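Local structure of neurotoxin (2QN0) at residues Thr112-Ile124 against Asn177-Leu189. The protein is the zinc-dependent protease light chain of botulinum neurotoxin type C1, which probably cleaves neuronal SNARE proteins. Residues are numbered along the deposited sequence; the frame is centred on the assembly and turned at random.
Sequences TDIPFPGNNNTPI and NNTFAAQEGFGAL
Phe186 turns one face of its ring against the backbone of Gly118 and Asn119, and this overlap defines the tight half of the contact. Asn119 CA stands 3.9 Å from the ring centroid and almost over the centre, a CH-pi arrangement. Phe116 comes to the same ring at its edge, with CD2 3.6 Å from Phe186 CD1; the two rings meet obliquely, their planes 57° apart. Phe116 has CG anti to its own N (chi1 179°), which brings the ring against Phe186 while its backbone N bonds almost straight to Phe186 O (2.8 Å, 172°). Pro115 extends the packing, its CG 3.7 Å from Ala188 C, and a water donates to both Gly118 O and Gly187 O.

Beyond Asn119 the contact becomes polar and wetter: Asn121, Asn177 and Thr179 are exposed there, whereas Phe116 and Phe186 are buried. Asn121 ND2 donates to Asn178 OD1 at 2.6 Å, the acceptor lying near the Asn121 amide plane and the donor in the carbonyl plane of Asn178. Asn119 ND2 and Asn178 ND2 are 3.3 Å apart but both are donors; Asp132 reconciles them by accepting from one with each carboxylate oxygen. Thr179 N gives Asn120 OD1 a long, weak bond (3.4 Å), and one water links Asn120 N to Glu184 OE1 while another joins the Asn120 and Asn121 amides to Asn177 O.

Two long loops of the zinc protease fold thus meet, one following helix 101-112, the other leading into strand 190-193. Helix 283-304 packs on both phenylalanines through Ile300, helix 319-330 reaches Phe116 through Tyr330, and Leu238 at the end of the helix bearing zinc ligands His229 and His233 touches Pro115.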
ATOM      1  N   THR A 112      -7.020   6.678  -9.822  1.00 15.58           N
ATOM      2  CA  THR A 112      -8.003   6.826 -10.893  1.00 15.74           C
ATOM      3  C   THR A 112      -8.863   5.589 -11.142  1.00 16.32           C
ATOM      4  O   THR A 112     -10.087   5.691 -11.205  1.00 15.98           O
ATOM      5  CB  THR A 112      -7.310   7.210 -12.215  1.00 17.48           C
ATOM      6  OG1 THR A 112      -6.541   8.403 -12.015  1.00 22.50           O
ATOM      7  CG2 THR A 112      -8.343   7.456 -13.304  1.00 21.06           C
ATOM      8  N   ASP A 113      -8.238   4.426 -11.306  1.00 14.92           N
ATOM      9  CA  ASP A 113      -9.016   3.212 -11.543  1.00 16.12           C
ATOM     10  C   ASP A 113      -9.699   2.775 -10.260  1.00 16.79           C
ATOM     11  O   ASP A 113      -9.177   2.985  -9.168  1.00 18.46           O
ATOM     12  CB  ASP A 113      -8.133   2.089 -12.096  1.00 16.37           C
ATOM     13  CG  ASP A 113      -7.767   2.308 -13.554  1.00 20.69           C
ATOM     14  OD1 ASP A 113      -8.583   2.911 -14.280  1.00 22.70           O
ATOM     15  OD2 ASP A 113      -6.681   1.871 -13.982  1.00 22.90           O
ATOM     16  N   ILE A 114     -10.870   2.164 -10.392  1.00 16.72           N
ATOM     17  CA  ILE A 114     -11.629   1.744  -9.225  1.00 16.02           C
ATOM     18  C   ILE A 114     -11.936   0.250  -9.178  1.00 16.54           C
ATOM     19  O   ILE A 114     -11.863  -0.448 -10.188  1.00 17.57           O
ATOM     20  CB  ILE A 114     -12.985   2.478  -9.166  1.00 17.53           C
ATOM     21  CG1 ILE A 114     -13.857   2.044 -10.349  1.00 16.87           C
ATOM     22  CG2 ILE A 114     -12.769   3.990  -9.226  1.00 16.75           C
ATOM     23  CD1 ILE A 114     -15.328   2.402 -10.197  1.00 21.24           C
ATOM     24  N   PRO A 115     -12.265  -0.260  -7.983  1.00 16.17           N
ATOM     25  CA  PRO A 115     -12.596  -1.679  -7.844  1.00 15.36           C
ATOM     26  C   PRO A 115     -13.888  -1.886  -8.622  1.00 16.46           C
ATOM     27  O   PRO A 115     -14.708  -0.969  -8.709  1.00 15.26           O
ATOM     28  CB  PRO A 115     -12.848  -1.830  -6.347  1.00 16.42           C
ATOM     29  CG  PRO A 115     -11.949  -0.800  -5.744  1.00 17.52           C
ATOM     30  CD  PRO A 115     -12.148   0.384  -6.662  1.00 17.19           C
ATOM     31  N   PHE A 116     -14.073  -3.062  -9.209  1.00 15.29           N
ATOM     32  CA  PHE A 116     -15.325  -3.316  -9.906  1.00 16.49           C
ATOM     33  C   PHE A 116     -16.371  -3.231  -8.796  1.00 15.52           C
ATOM     34  O   PHE A 116     -16.160  -3.752  -7.700  1.00 16.95           O
ATOM     35  CB  PHE A 116     -15.348  -4.722 -10.503  1.00 16.48           C
ATOM     36  CG  PHE A 116     -16.633  -5.052 -11.213  1.00 17.07           C
ATOM     37  CD1 PHE A 116     -16.732  -4.922 -12.593  1.00 17.51           C
ATOM     38  CD2 PHE A 116     -17.748  -5.472 -10.497  1.00 17.72           C
ATOM     39  CE1 PHE A 116     -17.929  -5.207 -13.252  1.00 17.83           C
ATOM     40  CE2 PHE A 116     -18.950  -5.758 -11.145  1.00 19.28           C
ATOM     41  CZ  PHE A 116     -19.038  -5.624 -12.524  1.00 17.18           C
ATOM     42  N   PRO A 117     -17.509  -2.568  -9.056  1.00 16.25           N
ATOM     43  CA  PRO A 117     -18.531  -2.469  -8.010  1.00 17.73           C
ATOM     44  C   PRO A 117     -19.288  -3.775  -7.784  1.00 18.89           C
ATOM     45  O   PRO A 117     -20.380  -3.975  -8.317  1.00 18.60           O
ATOM     46  CB  PRO A 117     -19.432  -1.342  -8.515  1.00 16.15           C
ATOM     47  CG  PRO A 117     -19.346  -1.489  -9.997  1.00 19.60           C
ATOM     48  CD  PRO A 117     -17.871  -1.755 -10.229  1.00 16.57           C
ATOM     49  N   GLY A 118     -18.692  -4.660  -6.992  1.00 18.99           N
ATOM     50  CA  GLY A 118     -19.321  -5.931  -6.698  1.00 19.98           C
ATOM     51  C   GLY A 118     -18.346  -6.992  -6.234  1.00 20.85           C
ATOM     52  O   GLY A 118     -17.138  -6.756  -6.152  1.00 18.86           O
ATOM     53  N   ASN A 119     -18.881  -8.161  -5.895  1.00 19.66           N
ATOM     54  CA  ASN A 119     -18.060  -9.286  -5.473  1.00 21.02           C
ATOM     55  C   ASN A 119     -18.684 -10.571  -6.007  1.00 22.42           C
ATOM     56  O   ASN A 119     -19.615 -10.523  -6.813  1.00 21.97           O
ATOM     57  CB  ASN A 119     -17.923  -9.344  -3.943  1.00 19.53           C
ATOM     58  CG  ASN A 119     -19.248  -9.539  -3.234  1.00 20.76           C
ATOM     59  OD1 ASN A 119     -20.222 -10.012  -3.820  1.00 20.32           O
ATOM     60  ND2 ASN A 119     -19.283  -9.193  -1.950  1.00 21.54           N
ATOM     61  N   ASN A 120     -18.176 -11.713  -5.560  1.00 24.08           N
ATOM     62  CA  ASN A 120     -18.678 -13.001  -6.029  1.00 25.88           C
ATOM     63  C   ASN A 120     -20.191 -13.171  -5.894  1.00 27.09           C
ATOM     64  O   ASN A 120     -20.819 -13.813  -6.735  1.00 27.48           O
ATOM     65  CB  ASN A 120     -17.958 -14.147  -5.300  1.00 27.63           C
ATOM     66  CG  ASN A 120     -18.275 -14.200  -3.811  1.00 33.55           C
ATOM     67  OD1 ASN A 120     -18.079 -13.224  -3.080  1.00 35.26           O
ATOM     68  ND2 ASN A 120     -18.757 -15.352  -3.353  1.00 33.84           N
ATOM     69  N   ASN A 121     -20.777 -12.590  -4.851  1.00 26.41           N
ATOM     70  CA  ASN A 121     -22.214 -12.719  -4.628  1.00 26.55           C
ATOM     71  C   ASN A 121     -23.097 -11.643  -5.260  1.00 26.99           C
ATOM     72  O   ASN A 121     -24.316 -11.648  -5.076  1.00 27.61           O
ATOM     73  CB  ASN A 121     -22.498 -12.808  -3.128  1.00 27.82           C
ATOM     74  CG  ASN A 121     -22.094 -14.147  -2.544  1.00 30.24           C
ATOM     75  OD1 ASN A 121     -22.455 -15.195  -3.075  1.00 32.54           O
ATOM     76  ND2 ASN A 121     -21.349 -14.120  -1.447  1.00 31.41           N
ATOM     77  N   THR A 122     -22.495 -10.717  -5.997  1.00 25.68           N
ATOM     78  CA  THR A 122     -23.264  -9.667  -6.658  1.00 24.26           C
ATOM     79  C   THR A 122     -23.901 -10.242  -7.923  1.00 25.36           C
ATOM     80  O   THR A 122     -23.241 -10.939  -8.690  1.00 24.35           O
ATOM     81  CB  THR A 122     -22.361  -8.488  -7.072  1.00 24.33           C
ATOM     82  OG1 THR A 122     -21.734  -7.935  -5.910  1.00 22.20           O
ATOM     83  CG2 THR A 122     -23.178  -7.410  -7.772  1.00 24.41           C
ATOM     84  N   PRO A 123     -25.198  -9.974  -8.148  1.00 25.83           N
ATOM     85  CA  PRO A 123     -25.846 -10.501  -9.353  1.00 25.91           C
ATOM     86  C   PRO A 123     -25.095 -10.031 -10.593  1.00 26.55           C
ATOM     87  O   PRO A 123     -24.596  -8.905 -10.635  1.00 25.58           O
ATOM     88  CB  PRO A 123     -27.253  -9.918  -9.268  1.00 26.04           C
ATOM     89  CG  PRO A 123     -27.497  -9.875  -7.792  1.00 27.07           C
ATOM     90  CD  PRO A 123     -26.183  -9.332  -7.260  1.00 25.18           C
ATOM     91  N   ILE A 124     -25.019 -10.891 -11.602  1.00 26.01           N
ATOM     92  CA  ILE A 124     -24.310 -10.561 -12.833  1.00 26.16           C
ATOM     93  C   ILE A 124     -24.787  -9.280 -13.526  1.00 25.72           C
ATOM     94  O   ILE A 124     -24.004  -8.615 -14.209  1.00 23.09           O
ATOM     95  CB  ILE A 124     -24.387 -11.737 -13.836  1.00 28.68           C
ATOM     96  CG1 ILE A 124     -23.657 -12.953 -13.255  1.00 31.72           C
ATOM     97  CG2 ILE A 124     -23.767 -11.342 -15.167  1.00 29.65           C
ATOM     98  CD1 ILE A 124     -23.706 -14.185 -14.138  1.00 34.00           C
ATOM     99  N   ASN A 177     -19.875 -14.009   4.867  1.00 41.50           N
ATOM    100  CA  ASN A 177     -20.275 -14.974   3.844  1.00 42.48           C
ATOM    101  C   ASN A 177     -19.738 -14.768   2.429  1.00 40.79           C
ATOM    102  O   ASN A 177     -20.168 -15.454   1.500  1.00 41.30           O
ATOM    103  CB  ASN A 177     -21.803 -15.074   3.793  1.00 46.36           C
ATOM    104  CG  ASN A 177     -22.397 -15.558   5.104  1.00 49.19           C
ATOM    105  OD1 ASN A 177     -21.990 -16.590   5.641  1.00 51.21           O
ATOM    106  ND2 ASN A 177     -23.366 -14.815   5.624  1.00 51.32           N
ATOM    107  N   ASN A 178     -18.804 -13.839   2.253  1.00 37.44           N
ATOM    108  CA  ASN A 178     -18.236 -13.609   0.929  1.00 34.03           C
ATOM    109  C   ASN A 178     -16.782 -14.066   0.880  1.00 31.89           C
ATOM    110  O   ASN A 178     -16.204 -14.452   1.897  1.00 30.47           O
ATOM    111  CB  ASN A 178     -18.294 -12.121   0.553  1.00 33.91           C
ATOM    112  CG  ASN A 178     -19.704 -11.561   0.569  1.00 34.85           C
ATOM    113  OD1 ASN A 178     -20.652 -12.210   0.124  1.00 33.50           O
ATOM    114  ND2 ASN A 178     -19.846 -10.337   1.067  1.00 32.60           N
ATOM    115  N   THR A 179     -16.203 -14.037  -0.315  1.00 30.08           N
ATOM    116  CA  THR A 179     -14.801 -14.393  -0.504  1.00 28.95           C
ATOM    117  C   THR A 179     -14.109 -13.078  -0.861  1.00 27.21           C
ATOM    118  O   THR A 179     -14.786 -12.091  -1.138  1.00 27.92           O
ATOM    119  CB  THR A 179     -14.621 -15.406  -1.651  1.00 29.85           C
ATOM    120  OG1 THR A 179     -15.243 -14.901  -2.838  1.00 29.98           O
ATOM    121  CG2 THR A 179     -15.248 -16.746  -1.279  1.00 31.09           C
ATOM    122  N   PHE A 180     -12.779 -13.055  -0.857  1.00 24.76           N
ATOM    123  CA  PHE A 180     -12.041 -11.826  -1.162  1.00 22.69           C
ATOM    124  C   PHE A 180     -12.054 -11.405  -2.629  1.00 20.61           C
ATOM    125  O   PHE A 180     -11.425 -12.036  -3.480  1.00 19.57           O
ATOM    126  CB  PHE A 180     -10.591 -11.951  -0.681  1.00 23.37           C
ATOM    127  CG  PHE A 180     -10.443 -11.905   0.813  1.00 24.44           C
ATOM    128  CD1 PHE A 180     -10.655 -10.718   1.507  1.00 24.76           C
ATOM    129  CD2 PHE A 180     -10.104 -13.049   1.529  1.00 24.50           C
ATOM    130  CE1 PHE A 180     -10.533 -10.669   2.899  1.00 25.65           C
ATOM    131  CE2 PHE A 180      -9.979 -13.014   2.920  1.00 25.09           C
ATOM    132  CZ  PHE A 180     -10.194 -11.821   3.606  1.00 27.28           C
ATOM    133  N   ALA A 181     -12.764 -10.316  -2.908  1.00 18.92           N
ATOM    134  CA  ALA A 181     -12.875  -9.782  -4.258  1.00 16.73           C
ATOM    135  C   ALA A 181     -11.524  -9.364  -4.845  1.00 16.17           C
ATOM    136  O   ALA A 181     -11.351  -9.363  -6.060  1.00 16.57           O
ATOM    137  CB  ALA A 181     -13.838  -8.594  -4.266  1.00 17.61           C
ATOM    138  N   ALA A 182     -10.571  -9.011  -3.985  1.00 15.44           N
ATOM    139  CA  ALA A 182      -9.241  -8.596  -4.438  1.00 15.42           C
ATOM    140  C   ALA A 182      -8.483  -9.731  -5.122  1.00 15.78           C
ATOM    141  O   ALA A 182      -7.507  -9.493  -5.833  1.00 16.54           O
ATOM    142  CB  ALA A 182      -8.422  -8.083  -3.255  1.00 14.80           C
ATOM    143  N   GLN A 183      -8.933 -10.960  -4.898  1.00 16.03           N
ATOM    144  CA  GLN A 183      -8.290 -12.139  -5.481  1.00 15.84           C
ATOM    145  C   GLN A 183      -9.119 -12.694  -6.636  1.00 17.69           C
ATOM    146  O   GLN A 183      -8.772 -13.729  -7.212  1.00 18.00           O
ATOM    147  CB  GLN A 183      -8.151 -13.236  -4.417  1.00 18.95           C
ATOM    148  CG  GLN A 183      -7.475 -12.788  -3.131  1.00 18.92           C
ATOM    149  CD  GLN A 183      -7.578 -13.814  -2.012  1.00 21.07           C
ATOM    150  OE1 GLN A 183      -8.332 -14.787  -2.102  1.00 23.27           O
ATOM    151  NE2 GLN A 183      -6.829 -13.591  -0.943  1.00 19.83           N
ATOM    152  N   GLU A 184     -10.195 -11.995  -6.989  1.00 16.04           N
ATOM    153  CA  GLU A 184     -11.098 -12.482  -8.027  1.00 17.53           C
ATOM    154  C   GLU A 184     -11.443 -11.519  -9.162  1.00 16.90           C
ATOM    155  O   GLU A 184     -12.583 -11.494  -9.630  1.00 18.35           O
ATOM    156  CB  GLU A 184     -12.385 -12.966  -7.354  1.00 19.90           C
ATOM    157  CG  GLU A 184     -12.175 -14.129  -6.391  1.00 24.26           C
ATOM    158  CD  GLU A 184     -13.360 -14.352  -5.466  1.00 29.14           C
ATOM    159  OE1 GLU A 184     -14.495 -14.003  -5.851  1.00 30.58           O
ATOM    160  OE2 GLU A 184     -13.160 -14.889  -4.356  1.00 31.69           O
ATOM    161  N   GLY A 185     -10.463 -10.738  -9.606  1.00 15.71           N
ATOM    162  CA  GLY A 185     -10.686  -9.803 -10.696  1.00 15.04           C
ATOM    163  C   GLY A 185     -11.393  -8.497 -10.360  1.00 15.41           C
ATOM    164  O   GLY A 185     -11.072  -7.454 -10.929  1.00 17.01           O
ATOM    165  N   PHE A 186     -12.353  -8.544  -9.443  1.00 14.92           N
ATOM    166  CA  PHE A 186     -13.097  -7.337  -9.070  1.00 16.59           C
ATOM    167  C   PHE A 186     -12.186  -6.269  -8.481  1.00 16.08           C
ATOM    168  O   PHE A 186     -12.206  -5.106  -8.892  1.00 15.86           O
ATOM    169  CB  PHE A 186     -14.147  -7.648  -8.004  1.00 17.46           C
ATOM    170  CG  PHE A 186     -15.121  -8.721  -8.391  1.00 19.76           C
ATOM    171  CD1 PHE A 186     -16.125  -8.467  -9.319  1.00 21.68           C
ATOM    172  CD2 PHE A 186     -15.040  -9.984  -7.813  1.00 20.01           C
ATOM    173  CE1 PHE A 186     -17.040  -9.461  -9.665  1.00 22.03           C
ATOM    174  CE2 PHE A 186     -15.950 -10.982  -8.153  1.00 21.14           C
ATOM    175  CZ  PHE A 186     -16.951 -10.718  -9.081  1.00 20.96           C
ATOM    176  N   GLY A 187     -11.394  -6.683  -7.502  1.00 16.23           N
ATOM    177  CA  GLY A 187     -10.537  -5.747  -6.808  1.00 13.99           C
ATOM    178  C   GLY A 187     -11.380  -5.252  -5.647  1.00 15.51           C
ATOM    179  O   GLY A 187     -12.574  -5.558  -5.579  1.00 15.96           O
ATOM    180  N   ALA A 188     -10.781  -4.495  -4.732  1.00 14.35           N
ATOM    181  CA  ALA A 188     -11.511  -3.982  -3.579  1.00 13.56           C
ATOM    182  C   ALA A 188     -10.701  -2.879  -2.918  1.00 14.34           C
ATOM    183  O   ALA A 188      -9.516  -2.723  -3.193  1.00 13.87           O
ATOM    184  CB  ALA A 188     -11.766  -5.102  -2.577  1.00 16.24           C
ATOM    185  N   LEU A 189     -11.349  -2.120  -2.044  1.00 13.86           N
ATOM    186  CA  LEU A 189     -10.677  -1.042  -1.328  1.00 14.76           C
ATOM    187  C   LEU A 189      -9.552  -1.624  -0.473  1.00 14.36           C
ATOM    188  O   LEU A 189      -9.725  -2.663   0.165  1.00 14.03           O
ATOM    189  CB  LEU A 189     -11.687  -0.309  -0.430  1.00 14.01           C
ATOM    190  CG  LEU A 189     -11.173   0.788   0.504  1.00 17.10           C
ATOM    191  CD1 LEU A 189     -12.308   1.756   0.811  1.00 17.56           C
ATOM    192  CD2 LEU A 189     -10.617   0.170   1.788  1.00 18.11           C
TER
HETATM  193  O   HOH W   1     -15.144  -5.253  -4.559  1.00 15.25           O
HETATM  194  O   HOH W   2     -15.705 -11.873  -4.233  1.00 26.59           O
HETATM  195  O   HOH W   3     -19.500 -16.654  -0.755  1.00 47.29           O